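Local atomic coordinates of rubber oxygenase (Streptomyces sp., PDB entry 5O1L), a protein that uses a non-covalently bound b-type heme to cleave the double bonds of poly(cis-1,4-isoprene) in rubber by adding oxygen, giving oligo-isoprenoids with keto and aldehyde ends. Residues A[173-178]-A[258-263]. Sequence-based numbering, arbitrary orientation.
Sequences YDIGDL and LHVWQV
Ile175 lies on the indole of Trp261 in a CH-pi contact that joins the loop between helices 161-169 and 187-204 to helix 251-267, inside the all-helical catalytic domain of this globin-clan heme protein. The evidence for a face-on approach is direct: Ile175 CG2 stands 3.7 Å from the centroid of the six-membered ring of Trp261, only 16° off the ring normal. This branch is anti to the backbone N of Ile175 (chi1 -74° places CG1 beside that N instead), which directs the methyl to the ring. The other branch brings only its end to the ring: Ile175 CD1 lies beside the CZ3-CH2 rim, 3.5 Å from Trp261 CZ3. One methyl of Ile175 thus covers the face while the other sits at the rim of the same ring, and the two side chains cross at about a right angle.

Trp261 has further partners. Its NE1 is hydrogen-bonded to the hydroxyl of Tyr134, and its ring meets Trp231 of helix 224-244 edge-to-face, which probably limit the turning of the indole. A leucine in place of Trp261 would probably leave Ile175 CG2 without the ring face it rests on, CD1 without the rim it touches, and the Tyr134 hydroxyl without the indole N-H. Ile175 also touches Met187 and comes within about 4 Å of the heme, side chain to cofactor, so the contact belongs to the packing close to the cofactor.

The loop is folded locally by a type I turn from Asp174 to Asp177, in which Asp177 N bonds to Asp174 O at 3.1 Å. No hydrogen bond links the loop to the helix. Val260, one residue before the indole, extends the apolar contact, its CG1 lying 3.8 Å from Ile175 CG2. Separately, Val260 CG1 makes a van der Waals contact with the carbonyl oxygen Ile175 O, at 3.5 Å.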
loop_
_atom_site.group_PDB
_atom_site.type_symbol
_atom_site.label_atom_id
_atom_site.label_comp_id
_atom_site.label_asym_id
_atom_site.label_seq_id
_atom_site.Cartn_x
_atom_site.Cartn_y
_atom_site.Cartn_z
ATOM N N TYR A 173 2.558 -3.782 -4.815
ATOM C CA TYR A 173 3.035 -4.808 -5.725
ATOM C C TYR A 173 2.624 -6.204 -5.400
ATOM O O TYR A 173 2.279 -6.947 -6.287
ATOM C CB TYR A 173 4.590 -4.720 -5.854
ATOM C CG TYR A 173 5.138 -3.640 -6.735
ATOM C CD1 TYR A 173 5.058 -2.327 -6.414
ATOM C CD2 TYR A 173 5.747 -3.974 -7.920
ATOM C CE1 TYR A 173 5.576 -1.315 -7.218
ATOM C CE2 TYR A 173 6.212 -2.988 -8.766
ATOM C CZ TYR A 173 6.154 -1.696 -8.402
ATOM O OH TYR A 173 6.657 -0.660 -9.216
ATOM N N ASP A 174 2.646 -6.570 -4.134
ATOM C CA ASP A 174 2.232 -7.925 -3.764
ATOM C C ASP A 174 0.703 -8.085 -3.937
ATOM O O ASP A 174 0.261 -9.117 -4.457
ATOM C CB ASP A 174 2.686 -8.312 -2.404
ATOM C CG ASP A 174 4.219 -8.584 -2.365
ATOM O OD1 ASP A 174 4.852 -8.849 -3.446
ATOM O OD2 ASP A 174 4.770 -8.419 -1.290
ATOM N N ILE A 175 -0.042 -7.055 -3.525
ATOM C CA ILE A 175 -1.478 -7.149 -3.709
ATOM C C ILE A 175 -1.863 -7.284 -5.166
ATOM O O ILE A 175 -2.801 -7.980 -5.512
ATOM C CB ILE A 175 -2.120 -5.919 -3.001
ATOM C CG1 ILE A 175 -2.081 -6.098 -1.477
ATOM C CG2 ILE A 175 -3.550 -5.671 -3.489
ATOM C CD1 ILE A 175 -2.167 -4.826 -0.656
ATOM N N GLY A 176 -1.139 -6.582 -6.029
ATOM C CA GLY A 176 -1.365 -6.607 -7.459
ATOM C C GLY A 176 -0.668 -7.680 -8.215
ATOM O O GLY A 176 -0.621 -7.666 -9.406
ATOM N N ASP A 177 -0.129 -8.650 -7.507
ATOM C CA ASP A 177 0.593 -9.728 -8.140
ATOM C C ASP A 177 -0.299 -10.540 -9.044
ATOM O O ASP A 177 -1.474 -10.813 -8.773
ATOM C CB ASP A 177 1.226 -10.652 -7.077
ATOM C CG ASP A 177 2.112 -11.707 -7.669
ATOM O OD1 ASP A 177 3.241 -11.410 -8.144
ATOM O OD2 ASP A 177 1.694 -12.864 -7.700
ATOM N N LEU A 178 0.269 -11.015 -10.154
ATOM C CA LEU A 178 -0.456 -11.779 -11.117
ATOM C C LEU A 178 -1.073 -13.079 -10.626
ATOM O O LEU A 178 -2.090 -13.533 -11.120
ATOM C CB LEU A 178 0.458 -12.061 -12.336
ATOM C CG LEU A 178 -0.184 -12.592 -13.537
ATOM C CD1 LEU A 178 -1.437 -11.883 -14.054
ATOM C CD2 LEU A 178 0.944 -12.683 -14.638
ATOM N N LEU A 258 -10.936 -2.905 -7.789
ATOM C CA LEU A 258 -11.500 -2.638 -6.488
ATOM C C LEU A 258 -11.648 -3.909 -5.661
ATOM O O LEU A 258 -11.293 -3.932 -4.487
ATOM C CB LEU A 258 -12.861 -1.964 -6.623
ATOM C CG LEU A 258 -13.604 -1.691 -5.305
ATOM C CD1 LEU A 258 -12.854 -0.762 -4.387
ATOM C CD2 LEU A 258 -14.940 -1.062 -5.683
ATOM N N HIS A 259 -12.144 -4.947 -6.277
ATOM C CA HIS A 259 -12.351 -6.234 -5.582
ATOM C C HIS A 259 -11.069 -6.783 -5.033
ATOM O O HIS A 259 -11.025 -7.256 -3.890
ATOM C CB HIS A 259 -13.080 -7.209 -6.474
ATOM C CG HIS A 259 -13.587 -8.416 -5.764
ATOM N ND1 HIS A 259 -14.565 -8.311 -4.792
ATOM C CD2 HIS A 259 -13.255 -9.714 -5.821
ATOM C CE1 HIS A 259 -14.793 -9.543 -4.296
ATOM N NE2 HIS A 259 -14.060 -10.396 -4.924
ATOM N N VAL A 260 -10.007 -6.759 -5.827
ATOM C CA VAL A 260 -8.689 -7.176 -5.284
ATOM C C VAL A 260 -8.353 -6.407 -4.039
ATOM O O VAL A 260 -7.884 -7.000 -3.038
ATOM C CB VAL A 260 -7.606 -7.028 -6.354
ATOM C CG1 VAL A 260 -6.216 -7.222 -5.777
ATOM C CG2 VAL A 260 -7.797 -7.917 -7.533
ATOM N N TRP A 261 -8.500 -5.107 -4.037
ATOM C CA TRP A 261 -8.201 -4.259 -2.893
ATOM C C TRP A 261 -9.143 -4.459 -1.746
ATOM O O TRP A 261 -8.752 -4.382 -0.583
ATOM C CB TRP A 261 -7.999 -2.796 -3.316
ATOM C CG TRP A 261 -6.703 -2.603 -3.971
ATOM C CD1 TRP A 261 -6.349 -2.724 -5.273
ATOM C CD2 TRP A 261 -5.472 -2.360 -3.235
ATOM N NE1 TRP A 261 -4.970 -2.559 -5.393
ATOM C CE2 TRP A 261 -4.444 -2.285 -4.178
ATOM C CE3 TRP A 261 -5.196 -2.172 -1.919
ATOM C CZ2 TRP A 261 -3.110 -2.041 -3.804
ATOM C CZ3 TRP A 261 -3.914 -1.880 -1.538
ATOM C CH2 TRP A 261 -2.878 -1.868 -2.490
ATOM N N GLN A 262 -10.402 -4.786 -1.988
ATOM C CA GLN A 262 -11.345 -5.070 -0.915
ATOM C C GLN A 262 -10.953 -6.383 -0.207
ATOM O O GLN A 262 -10.890 -6.411 1.017
ATOM C CB GLN A 262 -12.776 -5.177 -1.465
ATOM C CG GLN A 262 -13.438 -3.899 -1.980
ATOM C CD GLN A 262 -14.674 -4.180 -2.768
ATOM O OE1 GLN A 262 -14.790 -5.169 -3.501
ATOM N NE2 GLN A 262 -15.631 -3.261 -2.589
ATOM N N VAL A 263 -10.715 -7.443 -0.985
ATOM C CA VAL A 263 -10.363 -8.695 -0.395
ATOM C C VAL A 263 -9.047 -8.522 0.346
ATOM O O VAL A 263 -8.892 -9.015 1.456
ATOM C CB VAL A 263 -10.258 -9.760 -1.462
ATOM C CG1 VAL A 263 -9.555 -11.033 -0.939
ATOM C CG2 VAL A 263 -11.627 -10.084 -2.071
#